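Local coordinates for protein bradyzoite surface antigen BSR4 (Toxoplasma gondii, PDB 2JKS) that belongs to the SAG1-related surface antigens of the bradyzoite stage, binds zinc ions, and probably acts at the host-parasite interface, at residues Leu94-Asn106 / Trp118-Lys132. Numbering follows the deposited sequence.
Sequences LLETDRIVNWKVN and WSLELHNEDLPLTDK. With ZN (zinc ion), chain D; ZN (zinc ion), chain F.
Leu120 lays its CB over the centre of the Trp103 six-membered ring, 3.6 Å from the centroid and 13° off the normal, a CH-pi contact between the two arms of a short antiparallel hairpin. Beside it, Lys104 and Ser119 form a hydrogen-bonded pair: Lys104 N reaches Ser119 O at 2.8 Å, and Ser119 N returns the bond to Lys104 O. Val105 and Trp118 follow as a non-hydrogen-bonded pair, CG2 of Val105 resting near NE1 of the indole. Val136 touches Trp103 and Phe134 touches Leu120, so these two side chains are buried between the sheets of the SRS domain.

Farther along, Val101 CG1 meets Leu122 CD2, and Leu95 packs on Pro128 and Lys132. The Arg99 guanidinium lies over one face of the His123 ring, the planes 34° apart; Asp126 OD1 sits over its opposite face and Glu125 OE2 approaches obliquely, although the modelled place of NH1 is doubtful. His123 N donates to Asp126 OD2 at 2.9 Å and Asp126 N to His123 O, so the turn is tied both ways. His123 ND1 (2.0 Å) and Glu125 OE2 (2.1 Å) bind one zinc ion.

At the helix end, Glu96 takes positive phi as the C-prime residue of a Schellman motif. Its OE1 at 2.2 Å and, more loosely, OE2 at 2.6 Å bind a second zinc ion, shared with Asp205 and a water. Lys132 NZ makes a salt-bridging hydrogen bond to Glu96 OE1 at 3.1 Å from the anti side, 32° out of the carboxylate plane. Zinc and ammonium share OE1, with OE2 also near the metal, which would probably favour an ionised Glu96.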
loop_
_atom_site.group_PDB
_atom_site.type_symbol
_atom_site.label_atom_id
_atom_site.label_comp_id
_atom_site.label_asym_id
_atom_site.label_seq_id
_atom_site.Cartn_x
_atom_site.Cartn_y
_atom_site.Cartn_z
ATOM N N LEU A 94 10.333 0.555 0.686
ATOM C CA LEU A 94 9.351 0.260 1.737
ATOM C C LEU A 94 7.943 0.201 1.135
ATOM O O LEU A 94 7.178 -0.703 1.444
ATOM C CB LEU A 94 9.388 1.306 2.857
ATOM C CG LEU A 94 8.395 1.114 4.029
ATOM C CD1 LEU A 94 8.589 -0.184 4.780
ATOM C CD2 LEU A 94 8.516 2.210 4.985
ATOM N N LEU A 95 7.643 1.123 0.226
ATOM C CA LEU A 95 6.295 1.231 -0.336
ATOM C C LEU A 95 6.053 0.239 -1.462
ATOM O O LEU A 95 4.897 0.010 -1.892
ATOM C CB LEU A 95 6.020 2.662 -0.822
ATOM C CG LEU A 95 5.979 3.686 0.334
ATOM C CD1 LEU A 95 5.731 5.069 -0.174
ATOM C CD2 LEU A 95 4.954 3.331 1.475
ATOM N N GLU A 96 7.160 -0.336 -1.938
ATOM C CA GLU A 96 7.167 -1.281 -3.060
ATOM C C GLU A 96 6.554 -0.685 -4.300
ATOM O O GLU A 96 5.766 -1.339 -4.963
ATOM C CB GLU A 96 6.458 -2.574 -2.699
ATOM C CG GLU A 96 7.223 -3.430 -1.773
ATOM C CD GLU A 96 6.448 -4.643 -1.383
ATOM O OE1 GLU A 96 6.230 -4.831 -0.180
ATOM O OE2 GLU A 96 6.019 -5.410 -2.268
ATOM N N THR A 97 6.938 0.548 -4.609
ATOM C CA THR A 97 6.351 1.293 -5.703
ATOM C C THR A 97 7.431 1.697 -6.705
ATOM O O THR A 97 8.615 1.497 -6.443
ATOM C CB THR A 97 5.459 2.499 -5.181
ATOM O OG1 THR A 97 6.191 3.287 -4.223
ATOM C CG2 THR A 97 4.136 1.977 -4.523
ATOM N N ASP A 98 7.027 2.234 -7.862
ATOM C CA ASP A 98 7.934 2.436 -9.020
ATOM C C ASP A 98 8.623 3.781 -9.053
ATOM O O ASP A 98 9.682 3.920 -9.649
ATOM C CB ASP A 98 7.158 2.319 -10.351
ATOM C CG ASP A 98 6.498 0.958 -10.547
ATOM O OD1 ASP A 98 7.048 -0.071 -10.076
ATOM O OD2 ASP A 98 5.426 0.938 -11.191
ATOM N N ARG A 99 7.980 4.783 -8.460
ATOM C CA ARG A 99 8.455 6.158 -8.518
ATOM C C ARG A 99 9.412 6.400 -7.339
ATOM O O ARG A 99 9.166 5.934 -6.231
ATOM C CB ARG A 99 7.249 7.117 -8.451
ATOM C CG ARG A 99 7.561 8.519 -8.967
ATOM C CD ARG A 99 6.387 9.515 -8.791
ATOM N NE ARG A 99 6.618 10.381 -7.624
ATOM C CZ ARG A 99 5.767 10.482 -6.625
ATOM N NH1 ARG A 99 4.599 9.856 -6.732
ATOM N NH2 ARG A 99 6.040 11.242 -5.565
ATOM N N ILE A 100 10.509 7.101 -7.588
ATOM C CA ILE A 100 11.407 7.539 -6.516
ATOM C C ILE A 100 10.637 8.527 -5.628
ATOM O O ILE A 100 10.086 9.497 -6.136
ATOM C CB ILE A 100 12.675 8.249 -7.115
ATOM C CG1 ILE A 100 13.506 7.287 -8.021
ATOM C CG2 ILE A 100 13.471 8.980 -6.030
ATOM C CD1 ILE A 100 14.557 6.394 -7.350
ATOM N N VAL A 101 10.555 8.273 -4.317
ATOM C CA VAL A 101 9.857 9.206 -3.405
ATOM C C VAL A 101 10.742 9.480 -2.204
ATOM O O VAL A 101 11.277 8.541 -1.619
ATOM C CB VAL A 101 8.465 8.666 -2.852
ATOM C CG1 VAL A 101 7.448 9.820 -2.821
ATOM C CG2 VAL A 101 7.947 7.464 -3.615
ATOM N N ASN A 102 10.930 10.749 -1.850
ATOM C CA ASN A 102 11.811 11.059 -0.725
ATOM C C ASN A 102 11.226 12.235 -0.014
ATOM O O ASN A 102 10.493 13.056 -0.621
ATOM C CB ASN A 102 13.225 11.501 -1.167
ATOM C CG ASN A 102 13.920 10.546 -2.085
ATOM O OD1 ASN A 102 14.116 10.845 -3.273
ATOM N ND2 ASN A 102 14.370 9.434 -1.542
ATOM N N TRP A 103 11.578 12.352 1.270
ATOM C CA TRP A 103 11.354 13.586 2.009
ATOM C C TRP A 103 12.194 14.655 1.332
ATOM O O TRP A 103 13.276 14.370 0.858
ATOM C CB TRP A 103 11.847 13.451 3.433
ATOM C CG TRP A 103 10.948 12.646 4.352
ATOM C CD1 TRP A 103 10.974 11.299 4.555
ATOM C CD2 TRP A 103 9.908 13.159 5.188
ATOM N NE1 TRP A 103 10.019 10.937 5.464
ATOM C CE2 TRP A 103 9.361 12.058 5.899
ATOM C CE3 TRP A 103 9.395 14.445 5.423
ATOM C CZ2 TRP A 103 8.296 12.209 6.864
ATOM C CZ3 TRP A 103 8.360 14.601 6.351
ATOM C CH2 TRP A 103 7.802 13.473 7.046
ATOM N N LYS A 104 11.688 15.878 1.314
ATOM C CA LYS A 104 12.352 16.985 0.657
ATOM C C LYS A 104 12.599 18.067 1.673
ATOM O O LYS A 104 11.679 18.504 2.348
ATOM C CB LYS A 104 11.490 17.559 -0.449
ATOM C CG LYS A 104 11.545 16.755 -1.704
ATOM C CD LYS A 104 10.569 17.296 -2.670
ATOM C CE LYS A 104 10.554 16.424 -3.943
ATOM N NZ LYS A 104 9.596 17.046 -4.895
ATOM N N VAL A 105 13.843 18.518 1.740
ATOM C CA VAL A 105 14.161 19.691 2.552
ATOM C C VAL A 105 13.439 20.972 2.034
ATOM O O VAL A 105 13.287 21.206 0.826
ATOM C CB VAL A 105 15.700 19.859 2.716
ATOM C CG1 VAL A 105 16.278 20.452 1.511
ATOM C CG2 VAL A 105 16.010 20.701 3.948
ATOM N N ASN A 106 12.930 21.767 2.953
ATOM C CA ASN A 106 12.345 23.022 2.570
ATOM C C ASN A 106 13.492 24.048 2.490
ATOM O O ASN A 106 14.274 24.240 3.435
ATOM C CB ASN A 106 11.131 23.384 3.446
ATOM C CG ASN A 106 9.983 22.307 3.355
ATOM O OD1 ASN A 106 10.045 21.345 2.547
ATOM N ND2 ASN A 106 8.942 22.483 4.163
ATOM N N TRP A 118 11.169 19.492 6.533
ATOM C CA TRP A 118 11.077 18.533 5.444
ATOM C C TRP A 118 9.609 18.258 5.161
ATOM O O TRP A 118 8.781 18.324 6.072
ATOM C CB TRP A 118 11.778 17.204 5.766
ATOM C CG TRP A 118 13.231 17.338 6.094
ATOM C CD1 TRP A 118 14.292 17.255 5.217
ATOM C CD2 TRP A 118 13.786 17.597 7.377
ATOM N NE1 TRP A 118 15.475 17.438 5.898
ATOM C CE2 TRP A 118 15.193 17.643 7.225
ATOM C CE3 TRP A 118 13.231 17.758 8.673
ATOM C CZ2 TRP A 118 16.055 17.883 8.314
ATOM C CZ3 TRP A 118 14.077 17.986 9.746
ATOM C CH2 TRP A 118 15.485 18.039 9.565
ATOM N N SER A 119 9.322 17.906 3.906
ATOM C CA SER A 119 7.971 17.625 3.402
ATOM C C SER A 119 8.030 16.293 2.678
ATOM O O SER A 119 8.994 16.057 1.954
ATOM C CB SER A 119 7.605 18.666 2.311
ATOM O OG SER A 119 7.143 19.843 2.898
ATOM N N LEU A 120 7.025 15.431 2.863
ATOM C CA LEU A 120 6.893 14.188 2.097
ATOM C C LEU A 120 5.527 14.236 1.466
ATOM O O LEU A 120 4.510 14.297 2.170
ATOM C CB LEU A 120 7.081 12.922 2.968
ATOM C CG LEU A 120 6.663 11.564 2.362
ATOM C CD1 LEU A 120 7.507 11.255 1.128
ATOM C CD2 LEU A 120 6.770 10.384 3.397
ATOM N N GLU A 121 5.487 14.274 0.138
ATOM C CA GLU A 121 4.194 14.337 -0.553
ATOM C C GLU A 121 4.005 13.023 -1.326
ATOM O O GLU A 121 4.699 12.755 -2.277
ATOM C CB GLU A 121 4.129 15.550 -1.513
ATOM C CG GLU A 121 2.898 15.515 -2.435
ATOM C CD GLU A 121 2.965 16.574 -3.484
ATOM O OE1 GLU A 121 3.904 16.536 -4.330
ATOM O OE2 GLU A 121 2.079 17.446 -3.478
ATOM N N LEU A 122 3.075 12.179 -0.887
ATOM C CA LEU A 122 2.761 11.040 -1.710
ATOM C C LEU A 122 1.785 11.404 -2.817
ATOM O O LEU A 122 0.988 12.333 -2.654
ATOM C CB LEU A 122 2.221 9.901 -0.848
ATOM C CG LEU A 122 3.134 9.505 0.300
ATOM C CD1 LEU A 122 2.466 8.390 1.064
ATOM C CD2 LEU A 122 4.510 9.111 -0.184
ATOM N N HIS A 123 1.895 10.697 -3.955
ATOM C CA HIS A 123 0.960 10.783 -5.084
ATOM C C HIS A 123 0.129 9.479 -5.031
ATOM O O HIS A 123 0.487 8.516 -4.334
ATOM C CB HIS A 123 1.652 10.928 -6.481
ATOM C CG HIS A 123 2.501 12.173 -6.656
ATOM N ND1 HIS A 123 2.965 12.597 -7.889
ATOM C CD2 HIS A 123 2.932 13.097 -5.765
ATOM C CE1 HIS A 123 3.678 13.700 -7.738
ATOM N NE2 HIS A 123 3.646 14.039 -6.463
ATOM N N ASN A 124 -0.985 9.434 -5.754
ATOM C CA ASN A 124 -1.880 8.264 -5.636
ATOM C C ASN A 124 -1.163 6.994 -6.017
ATOM O O ASN A 124 -1.304 5.936 -5.373
ATOM C CB ASN A 124 -3.171 8.484 -6.422
ATOM C CG ASN A 124 -4.153 9.409 -5.700
ATOM O OD1 ASN A 124 -4.133 9.563 -4.459
ATOM N ND2 ASN A 124 -5.043 10.018 -6.475
ATOM N N GLU A 125 -0.307 7.118 -7.019
ATOM C CA GLU A 125 0.464 5.976 -7.515
ATOM C C GLU A 125 1.501 5.486 -6.508
ATOM O O GLU A 125 2.019 4.360 -6.649
ATOM C CB GLU A 125 1.090 6.284 -8.893
ATOM C CG GLU A 125 2.349 7.188 -8.959
ATOM C CD GLU A 125 2.044 8.704 -9.100
ATOM O OE1 GLU A 125 0.855 9.101 -8.938
ATOM O OE2 GLU A 125 2.989 9.502 -9.377
ATOM N N ASP A 126 1.768 6.299 -5.457
ATOM C CA ASP A 126 2.743 5.904 -4.441
ATOM C C ASP A 126 2.104 5.072 -3.348
ATOM O O ASP A 126 2.808 4.479 -2.517
ATOM C CB ASP A 126 3.440 7.104 -3.775
ATOM C CG ASP A 126 4.218 7.968 -4.750
ATOM O OD1 ASP A 126 4.829 7.464 -5.710
ATOM O OD2 ASP A 126 4.268 9.178 -4.507
ATOM N N LEU A 127 0.778 5.077 -3.294
ATOM C CA LEU A 127 0.069 4.383 -2.183
ATOM C C LEU A 127 0.291 2.880 -2.315
ATOM O O LEU A 127 0.104 2.363 -3.406
ATOM C CB LEU A 127 -1.417 4.733 -2.190
ATOM C CG LEU A 127 -1.748 6.163 -1.809
ATOM C CD1 LEU A 127 -3.272 6.338 -1.926
ATOM C CD2 LEU A 127 -1.212 6.425 -0.393
ATOM N N PRO A 128 0.745 2.196 -1.224
ATOM C CA PRO A 128 1.150 0.775 -1.270
ATOM C C PRO A 128 -0.063 -0.175 -1.392
ATOM O O PRO A 128 -1.199 0.246 -1.216
ATOM C CB PRO A 128 1.907 0.579 0.071
ATOM C CG PRO A 128 1.281 1.574 0.990
ATOM C CD PRO A 128 0.965 2.779 0.123
ATOM N N LEU A 129 0.183 -1.427 -1.750
ATOM C CA LEU A 129 -0.866 -2.483 -1.731
ATOM C C LEU A 129 -1.157 -3.032 -0.358
ATOM O O LEU A 129 -2.171 -3.716 -0.140
ATOM C CB LEU A 129 -0.445 -3.627 -2.650
ATOM C CG LEU A 129 -0.168 -3.219 -4.084
ATOM C CD1 LEU A 129 0.260 -4.432 -4.926
ATOM C CD2 LEU A 129 -1.335 -2.472 -4.697
ATOM N N THR A 130 -0.242 -2.765 0.580
ATOM C CA THR A 130 -0.384 -3.201 1.938
ATOM C C THR A 130 -0.052 -2.026 2.869
ATOM O O THR A 130 0.661 -1.110 2.458
ATOM C CB THR A 130 0.552 -4.424 2.256
ATOM O OG1 THR A 130 1.901 -4.042 2.022
ATOM C CG2 THR A 130 0.224 -5.626 1.323
ATOM N N ASP A 131 -0.559 -2.084 4.098
ATOM C CA ASP A 131 -0.316 -1.015 5.093
ATOM C C ASP A 131 1.157 -0.956 5.459
ATOM O O ASP A 131 1.747 -1.989 5.710
ATOM C CB ASP A 131 -1.191 -1.210 6.333
ATOM C CG ASP A 131 -2.683 -1.099 6.025
ATOM O OD1 ASP A 131 -3.076 -0.347 5.103
ATOM O OD2 ASP A 131 -3.485 -1.743 6.716
ATOM N N LYS A 132 1.739 0.248 5.446
ATOM C CA LYS A 132 3.142 0.432 5.771
ATOM C C LYS A 132 3.344 1.426 6.912
ATOM O O LYS A 132 2.516 2.312 7.164
ATOM C CB LYS A 132 3.945 0.921 4.547
ATOM C CG LYS A 132 3.807 0.069 3.271
ATOM C CD LYS A 132 4.532 -1.281 3.412
ATOM C CE LYS A 132 4.304 -2.106 2.142
ATOM N NZ LYS A 132 4.999 -3.416 2.296
HETATM ZN ZN ZN D . 2.692 11.552 -9.555
HETATM ZN ZN ZN F . 5.160 -6.726 -0.171
HETATM O O HOH W 1 3.009 -1.850 -2.298
HETATM O O HOH W 2 4.012 2.391 -8.144
HETATM O O HOH W 3 6.297 15.936 -4.950
HETATM O O HOH W 4 6.913 -8.353 0.261
#